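Local coordinates for carboxyl esterase NP (Bacillus subtilis, PDB 4CCW), which hydrolyses carboxylic esters to an alcohol and a carboxylate, as a carboxylesterase of the alpha/beta hydrolase fold, at residues P72-W77 with Y81-V86; P221-D226 with L253-S258. All coordinates share one frame; numbering follows the deposited sequence.

Contact 1 (P72-W77 with Y81-V86); sequences PNIADW and YRTYAV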
ATOM      1  N   PRO A  72      -0.995  13.031  -3.084  1.00 31.79           N
ATOM      2  CA  PRO A  72      -1.313  13.514  -4.437  1.00 32.47           C
ATOM      3  C   PRO A  72      -2.666  13.046  -4.966  1.00 32.15           C
ATOM      4  O   PRO A  72      -3.082  13.461  -6.053  1.00 32.32           O
ATOM      5  CB  PRO A  72      -0.215  12.890  -5.310  1.00 32.50           C
ATOM      6  CG  PRO A  72       0.776  12.276  -4.379  1.00 32.49           C
ATOM      7  CD  PRO A  72       0.031  11.976  -3.122  1.00 30.78           C
ATOM      8  N   ASN A  73      -3.335  12.185  -4.213  1.00 31.22           N
ATOM      9  CA  ASN A  73      -4.504  11.474  -4.725  1.00 31.02           C
ATOM     10  C   ASN A  73      -5.724  11.756  -3.883  1.00 31.58           C
ATOM     11  O   ASN A  73      -6.852  11.620  -4.349  1.00 31.69           O
ATOM     12  CB  ASN A  73      -4.259   9.959  -4.725  1.00 30.09           C
ATOM     13  CG  ASN A  73      -2.861   9.589  -5.164  1.00 29.41           C
ATOM     14  OD1 ASN A  73      -2.005   9.279  -4.325  1.00 30.10           O
ATOM     15  ND2 ASN A  73      -2.604   9.647  -6.476  1.00 30.26           N
ATOM     16  N   ILE A  74      -5.492  12.156  -2.638  1.00 31.74           N
ATOM     17  CA  ILE A  74      -6.557  12.181  -1.649  1.00 32.67           C
ATOM     18  C   ILE A  74      -7.612  13.277  -1.890  1.00 34.12           C
ATOM     19  O   ILE A  74      -8.776  13.074  -1.567  1.00 34.88           O
ATOM     20  CB  ILE A  74      -6.002  12.225  -0.203  1.00 33.24           C
ATOM     21  CG1 ILE A  74      -7.104  11.893   0.820  1.00 32.97           C
ATOM     22  CG2 ILE A  74      -5.349  13.570   0.098  1.00 33.75           C
ATOM     23  CD1 ILE A  74      -7.615  10.468   0.744  1.00 33.49           C
ATOM     24  N   ALA A  75      -7.220  14.413  -2.470  1.00 35.18           N
ATOM     25  CA  ALA A  75      -8.201  15.482  -2.765  1.00 36.62           C
ATOM     26  C   ALA A  75      -9.266  15.021  -3.764  1.00 36.77           C
ATOM     27  O   ALA A  75     -10.460  15.275  -3.565  1.00 37.37           O
ATOM     28  CB  ALA A  75      -7.510  16.741  -3.264  1.00 38.31           C
ATOM     29  N   ASP A  76      -8.829  14.340  -4.825  1.00 37.21           N
ATOM     30  CA  ASP A  76      -9.735  13.774  -5.834  1.00 37.18           C
ATOM     31  C   ASP A  76     -10.557  12.606  -5.269  1.00 36.58           C
ATOM     32  O   ASP A  76     -11.783  12.613  -5.359  1.00 36.76           O
ATOM     33  CB  ASP A  76      -8.965  13.299  -7.074  1.00 37.66           C
ATOM     34  CG  ASP A  76      -8.636  14.425  -8.053  1.00 40.17           C
ATOM     35  OD1 ASP A  76      -9.193  15.542  -7.944  1.00 42.12           O
ATOM     36  OD2 ASP A  76      -7.808  14.176  -8.957  1.00 40.45           O
ATOM     37  N   TRP A  77      -9.890  11.605  -4.690  1.00 35.22           N
ATOM     38  CA  TRP A  77     -10.616  10.421  -4.215  1.00 34.87           C
ATOM     39  C   TRP A  77     -11.540  10.740  -3.080  1.00 36.13           C
ATOM     40  O   TRP A  77     -12.652  10.211  -3.023  1.00 36.64           O
ATOM     41  CB  TRP A  77      -9.675   9.266  -3.853  1.00 34.09           C
ATOM     42  CG  TRP A  77      -8.916   8.716  -5.032  1.00 33.14           C
ATOM     43  CD1 TRP A  77      -9.236   8.834  -6.380  1.00 33.43           C
ATOM     44  CD2 TRP A  77      -7.672   7.933  -5.008  1.00 32.02           C
ATOM     45  NE1 TRP A  77      -8.307   8.204  -7.164  1.00 31.90           N
ATOM     46  CE2 TRP A  77      -7.345   7.642  -6.410  1.00 32.52           C
ATOM     47  CE3 TRP A  77      -6.828   7.468  -4.006  1.00 32.34           C
ATOM     48  CZ2 TRP A  77      -6.221   6.915  -6.769  1.00 31.45           C
ATOM     49  CZ3 TRP A  77      -5.697   6.721  -4.379  1.00 30.68           C
ATOM     50  CH2 TRP A  77      -5.402   6.458  -5.729  1.00 31.34           C
ATOM     51  N   TYR A  81     -15.643   9.764  -1.956  1.00 36.86           N
ATOM     52  CA  TYR A  81     -15.649   8.610  -1.057  1.00 35.34           C
ATOM     53  C   TYR A  81     -15.254   8.975   0.352  1.00 34.61           C
ATOM     54  O   TYR A  81     -14.434   9.871   0.568  1.00 33.73           O
ATOM     55  CB  TYR A  81     -14.690   7.512  -1.569  1.00 34.19           C
ATOM     56  CG  TYR A  81     -15.098   6.969  -2.911  1.00 35.62           C
ATOM     57  CD1 TYR A  81     -16.045   5.951  -3.017  1.00 36.06           C
ATOM     58  CD2 TYR A  81     -14.557   7.495  -4.082  1.00 36.00           C
ATOM     59  CE1 TYR A  81     -16.442   5.472  -4.254  1.00 37.34           C
ATOM     60  CE2 TYR A  81     -14.947   7.018  -5.322  1.00 36.66           C
ATOM     61  CZ  TYR A  81     -15.889   6.011  -5.400  1.00 37.37           C
ATOM     62  OH  TYR A  81     -16.276   5.544  -6.636  1.00 38.74           O
ATOM     63  N   ARG A  82     -15.832   8.257   1.312  1.00 33.76           N
ATOM     64  CA  ARG A  82     -15.332   8.290   2.664  1.00 33.37           C
ATOM     65  C   ARG A  82     -14.076   7.438   2.666  1.00 32.61           C
ATOM     66  O   ARG A  82     -14.147   6.206   2.649  1.00 32.19           O
ATOM     67  CB  ARG A  82     -16.376   7.744   3.635  1.00 34.24           C
ATOM     68  CG  ARG A  82     -15.929   7.708   5.091  1.00 34.42           C
ATOM     69  CD  ARG A  82     -15.618   9.099   5.625  1.00 35.09           C
ATOM     70  NE  ARG A  82     -15.357   9.110   7.073  1.00 35.89           N
ATOM     71  CZ  ARG A  82     -14.910  10.168   7.743  1.00 36.77           C
ATOM     72  NH1 ARG A  82     -14.674  11.307   7.101  1.00 36.82           N
ATOM     73  NH2 ARG A  82     -14.708  10.099   9.062  1.00 37.18           N
ATOM     74  N   THR A  83     -12.922   8.098   2.660  1.00 32.05           N
ATOM     75  CA  THR A  83     -11.669   7.426   2.370  1.00 30.76           C
ATOM     76  C   THR A  83     -10.831   7.215   3.626  1.00 30.41           C
ATOM     77  O   THR A  83     -10.493   8.182   4.323  1.00 31.15           O
ATOM     78  CB  THR A  83     -10.832   8.240   1.371  1.00 31.47           C
ATOM     79  OG1 THR A  83     -10.481   9.493   1.966  1.00 34.09           O
ATOM     80  CG2 THR A  83     -11.624   8.523   0.143  1.00 30.20           C
ATOM     81  N   TYR A  84     -10.503   5.952   3.896  1.00 29.11           N
ATOM     82  CA  TYR A  84      -9.709   5.579   5.063  1.00 29.02           C
ATOM     83  C   TYR A  84      -8.337   5.097   4.611  1.00 28.12           C
ATOM     84  O   TYR A  84      -8.223   4.046   3.967  1.00 28.07           O
ATOM     85  CB  TYR A  84     -10.389   4.469   5.872  1.00 28.85           C
ATOM     86  CG  TYR A  84     -11.776   4.805   6.374  1.00 30.74           C
ATOM     87  CD1 TYR A  84     -11.959   5.588   7.511  1.00 31.71           C
ATOM     88  CD2 TYR A  84     -12.907   4.329   5.710  1.00 31.31           C
ATOM     89  CE1 TYR A  84     -13.235   5.887   7.970  1.00 33.54           C
ATOM     90  CE2 TYR A  84     -14.190   4.634   6.155  1.00 32.51           C
ATOM     91  CZ  TYR A  84     -14.346   5.403   7.287  1.00 33.71           C
ATOM     92  OH  TYR A  84     -15.617   5.698   7.735  1.00 35.39           O
ATOM     93  N   ALA A  85      -7.299   5.850   4.964  1.00 28.33           N
ATOM     94  CA  ALA A  85      -5.922   5.424   4.696  1.00 28.03           C
ATOM     95  C   ALA A  85      -5.358   4.682   5.899  1.00 28.09           C
ATOM     96  O   ALA A  85      -5.100   5.274   6.949  1.00 30.42           O
ATOM     97  CB  ALA A  85      -5.048   6.615   4.324  1.00 28.12           C
ATOM     98  N   VAL A  86      -5.166   3.381   5.734  1.00 27.69           N
ATOM     99  CA  VAL A  86      -4.820   2.478   6.838  1.00 27.84           C
ATOM    100  C   VAL A  86      -3.325   2.140   6.840  1.00 28.25           C
ATOM    101  O   VAL A  86      -2.795   1.674   5.821  1.00 27.41           O
ATOM    102  CB  VAL A  86      -5.619   1.170   6.713  1.00 27.64           C
ATOM    103  CG1 VAL A  86      -5.205   0.187   7.799  1.00 28.20           C
ATOM    104  CG2 VAL A  86      -7.123   1.458   6.760  1.00 28.06           C
TER
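T83, early in strand 82-86, meets I74 in the first turn of helix 74-80, which precedes that strand in the beta-alpha-beta unit begun by strand 56-60. From T83 CB, which sits 4.0 Å from I74 CD1, the side chain forks. With chi1 at 64°, T83 OG1 stands between the backbone N and the carbonyl carbon, and I74 CD1 comes up to it at 3.3 Å; this hydroxyl also hydrogen-bonds to S49 O of the neighbouring strand. The other branch, T83 CG2, lies beside the backbone N and comes within 3.7 Å of W77 O.

W77 O accepts from Y81 N at 3.2 Å, the alpha-helical i to i+4 spacing, in the carbonyl plane but well bent at the hydrogen (139°). It also lies in the plane of the Y81 ring, at its edge, with CD2 of Y81 3.5 Å from W77 O. The W77 indole leads away to helix 280-291, where NE1 hydrogen-bonds to N284 O.

W77 O thus takes a hydrogen bond from Y81 N, while the Y81 ring edge and the T83 methyl only lie beside it. Each methyl rests against a buried oxygen, I74 CD1 on T83 OG1 and T83 CG2 on W77 O, and neither oxygen is left unpaired, since S49 O and Y81 N satisfy them.

Contact 2 (P221-D226 with L253-S258); sequences PYVFTD and LHRASS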
ATOM      1  N   PRO A 221       6.365 -11.766   1.120  1.00 22.70           N
ATOM      2  CA  PRO A 221       5.615 -11.652  -0.133  1.00 21.99           C
ATOM      3  C   PRO A 221       5.125 -13.003  -0.620  1.00 21.80           C
ATOM      4  O   PRO A 221       5.569 -14.041  -0.121  1.00 22.58           O
ATOM      5  CB  PRO A 221       6.651 -11.078  -1.103  1.00 21.34           C
ATOM      6  CG  PRO A 221       7.941 -11.593  -0.582  1.00 21.96           C
ATOM      7  CD  PRO A 221       7.807 -11.529   0.908  1.00 22.61           C
ATOM      8  N   TYR A 222       4.205 -12.980  -1.588  1.00 21.24           N
ATOM      9  CA  TYR A 222       3.581 -14.198  -2.081  1.00 21.39           C
ATOM     10  C   TYR A 222       3.176 -14.015  -3.531  1.00 20.79           C
ATOM     11  O   TYR A 222       2.794 -12.921  -3.933  1.00 20.93           O
ATOM     12  CB  TYR A 222       2.355 -14.569  -1.215  1.00 22.03           C
ATOM     13  CG  TYR A 222       1.637 -15.837  -1.665  1.00 22.45           C
ATOM     14  CD1 TYR A 222       2.284 -17.083  -1.622  1.00 23.14           C
ATOM     15  CD2 TYR A 222       0.326 -15.795  -2.144  1.00 22.56           C
ATOM     16  CE1 TYR A 222       1.648 -18.244  -2.030  1.00 23.38           C
ATOM     17  CE2 TYR A 222      -0.318 -16.955  -2.552  1.00 23.01           C
ATOM     18  CZ  TYR A 222       0.349 -18.171  -2.493  1.00 23.45           C
ATOM     19  OH  TYR A 222      -0.262 -19.325  -2.914  1.00 24.18           O
ATOM     20  N   VAL A 223       3.300 -15.085  -4.310  1.00 20.53           N
ATOM     21  CA  VAL A 223       2.802 -15.131  -5.686  1.00 20.25           C
ATOM     22  C   VAL A 223       1.631 -16.101  -5.716  1.00 20.67           C
ATOM     23  O   VAL A 223       1.780 -17.276  -5.381  1.00 21.35           O
ATOM     24  CB  VAL A 223       3.914 -15.601  -6.643  1.00 19.99           C
ATOM     25  CG1 VAL A 223       3.361 -15.826  -8.059  1.00 19.98           C
ATOM     26  CG2 VAL A 223       5.017 -14.541  -6.683  1.00 19.91           C
ATOM     27  N   PHE A 224       0.457 -15.615  -6.093  1.00 21.08           N
ATOM     28  CA  PHE A 224      -0.734 -16.466  -6.076  1.00 22.18           C
ATOM     29  C   PHE A 224      -0.653 -17.525  -7.167  1.00 22.40           C
ATOM     30  O   PHE A 224      -0.148 -17.257  -8.252  1.00 22.57           O
ATOM     31  CB  PHE A 224      -2.005 -15.612  -6.215  1.00 22.25           C
ATOM     32  CG  PHE A 224      -2.227 -14.705  -5.044  1.00 22.82           C
ATOM     33  CD1 PHE A 224      -2.937 -15.155  -3.925  1.00 23.62           C
ATOM     34  CD2 PHE A 224      -1.685 -13.422  -5.027  1.00 22.49           C
ATOM     35  CE1 PHE A 224      -3.118 -14.324  -2.816  1.00 24.22           C
ATOM     36  CE2 PHE A 224      -1.839 -12.601  -3.909  1.00 22.85           C
ATOM     37  CZ  PHE A 224      -2.573 -13.046  -2.812  1.00 23.72           C
ATOM     38  N   THR A 225      -1.162 -18.718  -6.875  1.00 23.42           N
ATOM     39  CA  THR A 225      -1.157 -19.793  -7.849  1.00 24.04           C
ATOM     40  C   THR A 225      -2.141 -19.495  -8.988  1.00 23.79           C
ATOM     41  O   THR A 225      -2.999 -18.597  -8.895  1.00 23.35           O
ATOM     42  CB  THR A 225      -1.557 -21.140  -7.218  1.00 25.13           C
ATOM     43  OG1 THR A 225      -2.934 -21.086  -6.802  1.00 25.63           O
ATOM     44  CG2 THR A 225      -0.633 -21.495  -6.028  1.00 25.70           C
ATOM     45  N   ASP A 226      -2.023 -20.264 -10.066  1.00 24.62           N
ATOM     46  CA  ASP A 226      -2.959 -20.166 -11.181  1.00 25.24           C
ATOM     47  C   ASP A 226      -4.397 -20.305 -10.692  1.00 25.67           C
ATOM     48  O   ASP A 226      -5.265 -19.484 -11.033  1.00 25.04           O
ATOM     49  CB  ASP A 226      -2.676 -21.266 -12.205  1.00 26.21           C
ATOM     50  CG  ASP A 226      -1.391 -21.037 -12.986  1.00 26.23           C
ATOM     51  OD1 ASP A 226      -0.700 -20.034 -12.738  1.00 25.20           O
ATOM     52  OD2 ASP A 226      -1.079 -21.878 -13.867  1.00 27.62           O
ATOM     53  N   LEU A 253       1.312  -8.091 -16.346  1.00 19.95           N
ATOM     54  CA  LEU A 253       0.010  -7.896 -16.990  1.00 20.40           C
ATOM     55  C   LEU A 253      -0.418  -9.192 -17.685  1.00 21.04           C
ATOM     56  O   LEU A 253      -1.592  -9.576 -17.627  1.00 20.78           O
ATOM     57  CB  LEU A 253       0.056  -6.730 -17.986  1.00 21.00           C
ATOM     58  CG  LEU A 253      -1.261  -6.435 -18.742  1.00 21.45           C
ATOM     59  CD1 LEU A 253      -1.408  -4.948 -19.014  1.00 22.10           C
ATOM     60  CD2 LEU A 253      -1.288  -7.211 -20.042  1.00 22.31           C
ATOM     61  N   HIS A 254       0.526  -9.851 -18.351  1.00 21.20           N
ATOM     62  CA  HIS A 254       0.214 -11.076 -19.091  1.00 22.14           C
ATOM     63  C   HIS A 254      -0.334 -12.111 -18.153  1.00 21.34           C
ATOM     64  O   HIS A 254      -1.411 -12.660 -18.396  1.00 21.24           O
ATOM     65  CB  HIS A 254       1.436 -11.608 -19.848  1.00 23.88           C
ATOM     66  CG  HIS A 254       1.251 -13.014 -20.359  1.00 26.38           C
ATOM     67  ND1 HIS A 254       1.612 -14.087 -19.647  1.00 27.38           N
ATOM     68  CD2 HIS A 254       0.675 -13.491 -21.527  1.00 28.29           C
ATOM     69  CE1 HIS A 254       1.302 -15.207 -20.330  1.00 28.86           C
ATOM     70  NE2 HIS A 254       0.724 -14.843 -21.475  1.00 29.65           N
ATOM     71  N   ARG A 255       0.357 -12.361 -17.038  1.00 20.39           N
ATOM     72  CA  ARG A 255      -0.113 -13.411 -16.137  1.00 20.19           C
ATOM     73  C   ARG A 255      -1.470 -13.046 -15.507  1.00 20.04           C
ATOM     74  O   ARG A 255      -2.393 -13.868 -15.488  1.00 20.28           O
ATOM     75  CB  ARG A 255       0.940 -13.754 -15.054  1.00 19.83           C
ATOM     76  CG  ARG A 255       0.472 -14.913 -14.173  1.00 20.35           C
ATOM     77  CD  ARG A 255       1.590 -15.635 -13.442  1.00 20.58           C
ATOM     78  NE  ARG A 255       1.004 -16.804 -12.774  1.00 20.99           N
ATOM     79  CZ  ARG A 255       0.647 -16.865 -11.485  1.00 21.21           C
ATOM     80  NH1 ARG A 255       0.855 -15.838 -10.652  1.00 21.09           N
ATOM     81  NH2 ARG A 255       0.110 -17.980 -11.014  1.00 21.76           N
ATOM     82  N   ALA A 256      -1.603 -11.805 -15.035  1.00 19.38           N
ATOM     83  CA  ALA A 256      -2.839 -11.356 -14.409  1.00 19.68           C
ATOM     84  C   ALA A 256      -4.032 -11.511 -15.369  1.00 20.26           C
ATOM     85  O   ALA A 256      -5.094 -12.049 -15.008  1.00 20.36           O
ATOM     86  CB  ALA A 256      -2.685  -9.905 -13.954  1.00 19.61           C
ATOM     87  N   SER A 257      -3.829 -11.053 -16.602  1.00 20.42           N
ATOM     88  CA  SER A 257      -4.877 -11.079 -17.622  1.00 21.05           C
ATOM     89  C   SER A 257      -5.222 -12.486 -18.070  1.00 21.50           C
ATOM     90  O   SER A 257      -6.330 -12.709 -18.529  1.00 21.75           O
ATOM     91  CB  SER A 257      -4.470 -10.245 -18.836  1.00 21.75           C
ATOM     92  OG  SER A 257      -4.236  -8.896 -18.466  1.00 21.86           O
ATOM     93  N   SER A 258      -4.264 -13.413 -17.941  1.00 21.19           N
ATOM     94  CA  SER A 258      -4.464 -14.815 -18.341  1.00 22.32           C
ATOM     95  C   SER A 258      -5.413 -15.581 -17.404  1.00 22.47           C
ATOM     96  O   SER A 258      -6.113 -16.496 -17.851  1.00 23.69           O
ATOM     97  CB  SER A 258      -3.114 -15.549 -18.448  1.00 22.29           C
ATOM     98  OG  SER A 258      -2.363 -15.045 -19.573  1.00 23.15           O
TER
HETATM   99  O   HOH W   1       1.367 -18.873 -14.639  1.00 28.21           O
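The backbones of D226 and R255 come no nearer than 8.8 Å between CA atoms, with the loop 221-226 running past helix 249-259, and the R255 side chain spans the gap. Its CG is anti to the backbone N (chi1 -176°) and the chain stays extended to NE, which carries the guanidinium out to the loop.

There the end of the group grips one atom with two nitrogens: R255 NH1 lies 3.0 Å and R255 NH2 2.9 Å from F224 O, which sits within a few degrees of the guanidinium plane. R255 NH2 has a second acceptor, OD1 of D226, at 2.8 Å; this bond is a salt bridge and nearly straight (165°), although the carboxylate and guanidinium planes are turned 37° apart. A water closes the ring, accepting from R255 NE at 2.8 Å and donating to D226 OD1 at 3.0 Å. V223 sets its CG1 methyl 3.6 Å from R255 NH1, a van der Waals contact, and that nitrogen also bonds to F158 O.

A methionine in place of R255 would probably leave F224 O without both of its donors here and the D226 carboxylate without its countercharge, letting the loop drift from the helix.

D226 is the first residue of helix 226-230, so the contact ties the start of one surface helix to the flank of another. With NE, NH1 and NH2 all bonded, the guanidinium is held against rotation, and the positive charge is likely to be shared between a carboxylate and carbonyl oxygens.

Overall arrangement
Contact 1 and contact 2 belong to the same alpha/beta hydrolase domain but lie far apart in it: their centres are about 27 Å apart, their nearest atoms about 17 Å, and they do not touch. Contact 1 is buried, its centre about 13 Å from the centre of the chain, and joins a helix to its following strand early in the fold; contact 2 is at the surface, its centre about 18 Å from the centre of the chain, and joins a loop to helix 249-259, which packs on strands 236-241 and 263-268. Neither reaches the ligand pocket, which includes S129 and H273, the latter probably the catalytic proton acceptor. The side chain of W77 does lie near, without touching, the probable nucleophile elbow around S129.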